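Local atomic coordinates of response regulator receiver domain protein (CheY) (Rhodospirillum rubrum, PDB entry 3HEB), a protein that probably accepts a phosphoryl group from a partner histidine kinase, as response regulator receiver domains do, and so passes on a signal. Residues A17-I20 against E21-R25; A42-L46 against F47-K51. All coordinates share one frame; numbering follows the deposited sequence.

Interaction 1: residues A17-I20 against E21-R25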
loop_
_atom_site.group_PDB
_atom_site.type_symbol
_atom_site.label_atom_id
_atom_site.label_comp_id
_atom_site.label_asym_id
_atom_site.label_seq_id
_atom_site.Cartn_x
_atom_site.Cartn_y
_atom_site.Cartn_z
ATOM N N ALA A 17 -15.156 7.239 12.672
ATOM C CA ALA A 17 -15.547 7.657 11.336
ATOM C C ALA A 17 -15.455 9.169 11.183
ATOM O O ALA A 17 -15.020 9.658 10.148
ATOM C CB ALA A 17 -16.961 7.186 11.027
ATOM N N ARG A 18 -15.860 9.908 12.212
ATOM C CA ARG A 18 -15.815 11.362 12.151
ATOM C C ARG A 18 -14.394 11.881 12.348
ATOM O O ARG A 18 -14.050 12.953 11.861
ATOM C CB ARG A 18 -16.774 11.971 13.185
ATOM C CG ARG A 18 -18.262 11.757 12.855
ATOM C CD ARG A 18 -19.175 12.352 13.935
ATOM N NE ARG A 18 -20.585 12.014 13.726
ATOM C CZ ARG A 18 -21.309 12.421 12.688
ATOM N NH1 ARG A 18 -20.764 13.189 11.755
ATOM N NH2 ARG A 18 -22.579 12.057 12.574
ATOM N N LEU A 19 -13.561 11.120 13.049
ATOM C CA LEU A 19 -12.171 11.527 13.252
ATOM C C LEU A 19 -11.361 11.308 11.968
ATOM O O LEU A 19 -10.525 12.135 11.592
ATOM C CB LEU A 19 -11.539 10.719 14.385
ATOM C CG LEU A 19 -10.026 10.905 14.515
ATOM C CD1 LEU A 19 -9.725 12.319 14.990
ATOM C CD2 LEU A 19 -9.472 9.889 15.495
ATOM N N ILE A 20 -11.621 10.183 11.306
ATOM C CA ILE A 20 -10.945 9.819 10.070
ATOM C C ILE A 20 -11.260 10.838 8.984
ATOM O O ILE A 20 -10.367 11.352 8.312
ATOM C CB ILE A 20 -11.420 8.425 9.589
ATOM C CG1 ILE A 20 -11.004 7.350 10.599
ATOM C CG2 ILE A 20 -10.830 8.110 8.226
ATOM C CD1 ILE A 20 -11.595 5.978 10.321
ATOM N N GLU A 21 -12.545 11.141 8.834
ATOM C CA GLU A 21 -13.011 12.070 7.828
ATOM C C GLU A 21 -12.452 13.476 7.961
ATOM O O GLU A 21 -12.036 14.069 6.973
ATOM C CB GLU A 21 -14.534 12.145 7.865
ATOM C CG GLU A 21 -15.150 13.101 6.847
ATOM C CD GLU A 21 -16.544 13.602 7.254
ATOM O OE1 GLU A 21 -17.374 12.799 7.758
ATOM O OE2 GLU A 21 -16.813 14.809 7.059
ATOM N N LYS A 22 -12.444 14.026 9.168
ATOM C CA LYS A 22 -11.955 15.386 9.324
ATOM C C LYS A 22 -10.454 15.484 9.204
ATOM O O LYS A 22 -9.928 16.520 8.817
ATOM C CB LYS A 22 -12.408 15.987 10.658
ATOM C CG LYS A 22 -11.840 15.330 11.894
ATOM C CD LYS A 22 -12.412 15.965 13.162
ATOM C CE LYS A 22 -12.256 17.482 13.136
ATOM N NZ LYS A 22 -10.861 17.877 12.786
ATOM N N ASN A 23 -9.753 14.408 9.521
ATOM C CA ASN A 23 -8.313 14.468 9.415
ATOM C C ASN A 23 -7.860 14.267 7.984
ATOM O O ASN A 23 -6.759 14.664 7.614
ATOM C CB ASN A 23 -7.680 13.470 10.372
ATOM C CG ASN A 23 -7.621 14.012 11.783
ATOM O OD1 ASN A 23 -6.802 14.880 12.083
ATOM N ND2 ASN A 23 -8.502 13.529 12.648
ATOM N N ILE A 24 -8.720 13.673 7.167
ATOM C CA ILE A 24 -8.383 13.496 5.768
ATOM C C ILE A 24 -8.489 14.885 5.136
ATOM O O ILE A 24 -7.681 15.252 4.272
ATOM C CB ILE A 24 -9.359 12.532 5.065
ATOM C CG1 ILE A 24 -9.144 11.108 5.582
ATOM C CG2 ILE A 24 -9.156 12.584 3.557
ATOM C CD1 ILE A 24 -7.744 10.593 5.382
ATOM N N ARG A 25 -9.491 15.647 5.572
ATOM C CA ARG A 25 -9.699 17.000 5.063
ATOM C C ARG A 25 -8.576 17.856 5.592
ATOM O O ARG A 25 -8.075 18.735 4.902
ATOM C CB ARG A 25 -11.027 17.584 5.548
ATOM C CG ARG A 25 -12.237 16.757 5.209
ATOM C CD ARG A 25 -12.173 16.280 3.771
ATOM N NE ARG A 25 -13.420 15.654 3.347
ATOM C CZ ARG A 25 -13.588 15.038 2.182
ATOM N NH1 ARG A 25 -12.583 14.952 1.322
ATOM N NH2 ARG A 25 -14.779 14.552 1.857
#
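Asn23 turns its CG to the side of its own backbone N, away from the carbonyl carbon (chi1 -81°), which carries the amide back along the helix axis to Leu19, whose side chain crosses it at a slant; the closeness of Leu19 CD1 to the amide is doubtful. The result is a side chain folded onto the preceding turn. ND2 of Asn23 donates to the carbonyl O of Leu19 over 2.7 Å, the N-H being fairly straight at 158° and the oxygen lying close to the amide plane. The same oxygen also accepts the regular helical bond from Asn23 N at 3.2 Å, and the two donors reach it from opposite faces of its carbonyl plane. One acceptor is thus gripped twice by one residue. OD1, the other end of the amide, takes a hydrogen bond from Arg130, so both ends of this buried group are engaged, which favours this orientation of the amide. Leu19 and Asn23 both lie on helix 14-26, the crossover helix of the beta-alpha-beta unit that joins strands 6-10 and 33-36 in the receiver fold, and Arg130 reaches Asn23 from helix 122-136. The apolar side of the helix faces that same helix: Leu19 meets Phe125, while Ile20 and Ile24 both rest on Ile129. Ile20 CG2 and Ile24 CG1 lie 4.3 Å apart, one turn after another, and Ile24 CG1 comes within 3.0 Å of the carbonyl O of Ile20, a tight contact. An alanine in place of Asn23 would keep the backbone bond but is likely to leave Arg130 without this acceptor and Leu19 O without its second donor. On another side of the helix, Lys22 packs the methylene CG against the carbonyl O of Arg18 at 3.2 Å before its chain bends away.

Interaction 2: residues A42-L46 against F47-K51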
loop_
_atom_site.group_PDB
_atom_site.type_symbol
_atom_site.label_atom_id
_atom_site.label_comp_id
_atom_site.label_asym_id
_atom_site.label_seq_id
_atom_site.Cartn_x
_atom_site.Cartn_y
_atom_site.Cartn_z
ATOM N N ALA A 42 -21.919 -1.620 2.292
ATOM C CA ALA A 42 -20.614 -1.365 1.687
ATOM C C ALA A 42 -20.393 -2.316 0.513
ATOM O O ALA A 42 -19.944 -1.894 -0.552
ATOM C CB ALA A 42 -19.505 -1.525 2.725
ATOM N N LEU A 43 -20.712 -3.592 0.702
ATOM C CA LEU A 43 -20.564 -4.564 -0.373
ATOM C C LEU A 43 -21.596 -4.268 -1.463
ATOM O O LEU A 43 -21.343 -4.482 -2.648
ATOM C CB LEU A 43 -20.753 -5.991 0.152
ATOM C CG LEU A 43 -19.646 -6.547 1.050
ATOM C CD1 LEU A 43 -20.084 -7.886 1.630
ATOM C CD2 LEU A 43 -18.360 -6.711 0.251
ATOM N N ASN A 44 -22.764 -3.776 -1.054
ATOM C CA ASN A 44 -23.818 -3.428 -2.005
ATOM C C ASN A 44 -23.314 -2.401 -3.022
ATOM O O ASN A 44 -23.466 -2.568 -4.233
ATOM C CB ASN A 44 -25.021 -2.844 -1.278
ATOM C CG ASN A 44 -25.976 -2.154 -2.221
ATOM O OD1 ASN A 44 -26.575 -2.793 -3.086
ATOM N ND2 ASN A 44 -26.110 -0.837 -2.076
ATOM N N TYR A 45 -22.717 -1.332 -2.504
ATOM C CA TYR A 45 -22.181 -0.255 -3.326
ATOM C C TYR A 45 -21.071 -0.740 -4.255
ATOM O O TYR A 45 -21.041 -0.411 -5.438
ATOM C CB TYR A 45 -21.636 0.851 -2.417
ATOM C CG TYR A 45 -20.824 1.897 -3.148
ATOM C CD1 TYR A 45 -21.444 2.816 -4.002
ATOM C CD2 TYR A 45 -19.434 1.945 -3.021
ATOM C CE1 TYR A 45 -20.709 3.753 -4.712
ATOM C CE2 TYR A 45 -18.680 2.884 -3.732
ATOM C CZ TYR A 45 -19.327 3.784 -4.579
ATOM O OH TYR A 45 -18.598 4.701 -5.299
ATOM N N LEU A 46 -20.161 -1.529 -3.698
ATOM C CA LEU A 46 -19.019 -2.060 -4.426
ATOM C C LEU A 46 -19.344 -3.116 -5.479
ATOM O O LEU A 46 -18.723 -3.148 -6.544
ATOM C CB LEU A 46 -18.022 -2.645 -3.428
ATOM C CG LEU A 46 -16.732 -1.894 -3.071
ATOM C CD1 LEU A 46 -16.867 -0.402 -3.309
ATOM C CD2 LEU A 46 -16.382 -2.207 -1.614
ATOM N N PHE A 47 -20.306 -3.985 -5.183
ATOM C CA PHE A 47 -20.656 -5.053 -6.109
ATOM C C PHE A 47 -21.997 -4.898 -6.819
ATOM O O PHE A 47 -22.236 -5.539 -7.845
ATOM C CB PHE A 47 -20.599 -6.403 -5.383
ATOM C CG PHE A 47 -19.235 -6.744 -4.860
ATOM C CD1 PHE A 47 -18.890 -6.470 -3.539
ATOM C CD2 PHE A 47 -18.274 -7.300 -5.708
ATOM C CE1 PHE A 47 -17.606 -6.743 -3.071
ATOM C CE2 PHE A 47 -16.982 -7.578 -5.249
ATOM C CZ PHE A 47 -16.649 -7.298 -3.931
ATOM N N GLY A 48 -22.861 -4.042 -6.283
ATOM C CA GLY A 48 -24.161 -3.828 -6.896
ATOM C C GLY A 48 -25.184 -4.853 -6.449
ATOM O O GLY A 48 -24.854 -5.803 -5.739
ATOM N N ASP A 49 -26.426 -4.667 -6.875
ATOM C CA ASP A 49 -27.507 -5.567 -6.509
ATOM C C ASP A 49 -27.339 -6.934 -7.145
ATOM O O ASP A 49 -27.735 -7.944 -6.566
ATOM C CB ASP A 49 -28.848 -4.963 -6.914
ATOM C CG ASP A 49 -29.124 -3.658 -6.204
ATOM O OD1 ASP A 49 -29.090 -3.661 -4.954
ATOM O OD2 ASP A 49 -29.366 -2.634 -6.885
ATOM N N ASP A 50 -26.757 -6.965 -8.339
ATOM C CA ASP A 50 -26.536 -8.230 -9.026
ATOM C C ASP A 50 -25.349 -8.957 -8.397
ATOM O O ASP A 50 -25.139 -10.145 -8.641
ATOM C CB ASP A 50 -26.289 -7.991 -10.523
ATOM C CG ASP A 50 -25.248 -6.919 -10.786
ATOM O OD1 ASP A 50 -24.109 -7.049 -10.285
ATOM O OD2 ASP A 50 -25.573 -5.944 -11.497
ATOM N N LYS A 51 -24.590 -8.227 -7.583
ATOM C CA LYS A 51 -23.414 -8.750 -6.875
ATOM C C LYS A 51 -22.224 -9.120 -7.760
ATOM O O LYS A 51 -21.274 -9.748 -7.290
ATOM C CB LYS A 51 -23.805 -9.959 -6.011
ATOM C CG LYS A 51 -24.820 -9.631 -4.921
ATOM C CD LYS A 51 -24.305 -8.504 -4.038
ATOM C CE LYS A 51 -25.411 -7.881 -3.192
ATOM N NZ LYS A 51 -24.906 -6.677 -2.469
#
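Phe47 and Leu43 lie side by side one helical turn apart and point the same way, Leu43 CD2 coming to 3.4 Å from CE1 of the ring. Phe47 has its CG next to its own N and opposite the carbonyl carbon (chi1 -62°), a torsion that swings the ring back along the helix until the carbonyl O of Leu43 sits at its edge, 3.3 Å from CD1. That oxygen also takes the backbone bond from Phe47 N at 2.8 Å, so the ring edge lies beside an oxygen already bonded to the main chain. CB of Leu46 adds a further apolar contact, 3.9 Å from CD1 of Phe47. Both Phe47 and Leu43 continue onto Leu80 of helix 74-83, seating the end of helix 39-47 against its neighbour. Gly48 is where the helix stops: its N still bonds to Asn44 O (2.6 Å), but its phi is 85°, and with the backbone so turned a side chain would collide with the carbonyl O of Phe47, which explains the glycine. Beyond it the chain turns, and Lys51, bent at chi2, folds its long side chain back so that NZ makes a weak bond of 3.4 Å to Gly48 O and lies 3.5 Å from Asn44 CA. Other carbonyls of the last turn have outside donors, Arg59 for Tyr45 O and Ser56 for Leu46 O. The Lys51 ammonium, near the helix C-terminus, would probably be favoured by the partial negative charge gathered there.

Interaction 1 and interaction 2 are both local, helical contacts, but they sit on different helices of the receiver domain, their centres about 24 Å apart and their nearest atoms about 12 Å apart. Residues 17-25 lie within helix 14-26, largely buried against helix 122-136; residues 42-51 run out of helix 39-47 into a loop, where only part of the contact is buried, beside helix 74-83. The chemistry follows the place: mid-helix, a buried amide is satisfied by main chain and arginine, whereas at the helix end a buried aromatic ring packs on helix 74-83, a glycine ends the helix, the exposed Lys51 bonds weakly to the carbonyl just beyond it, and outside residues take carbonyls of the last turn.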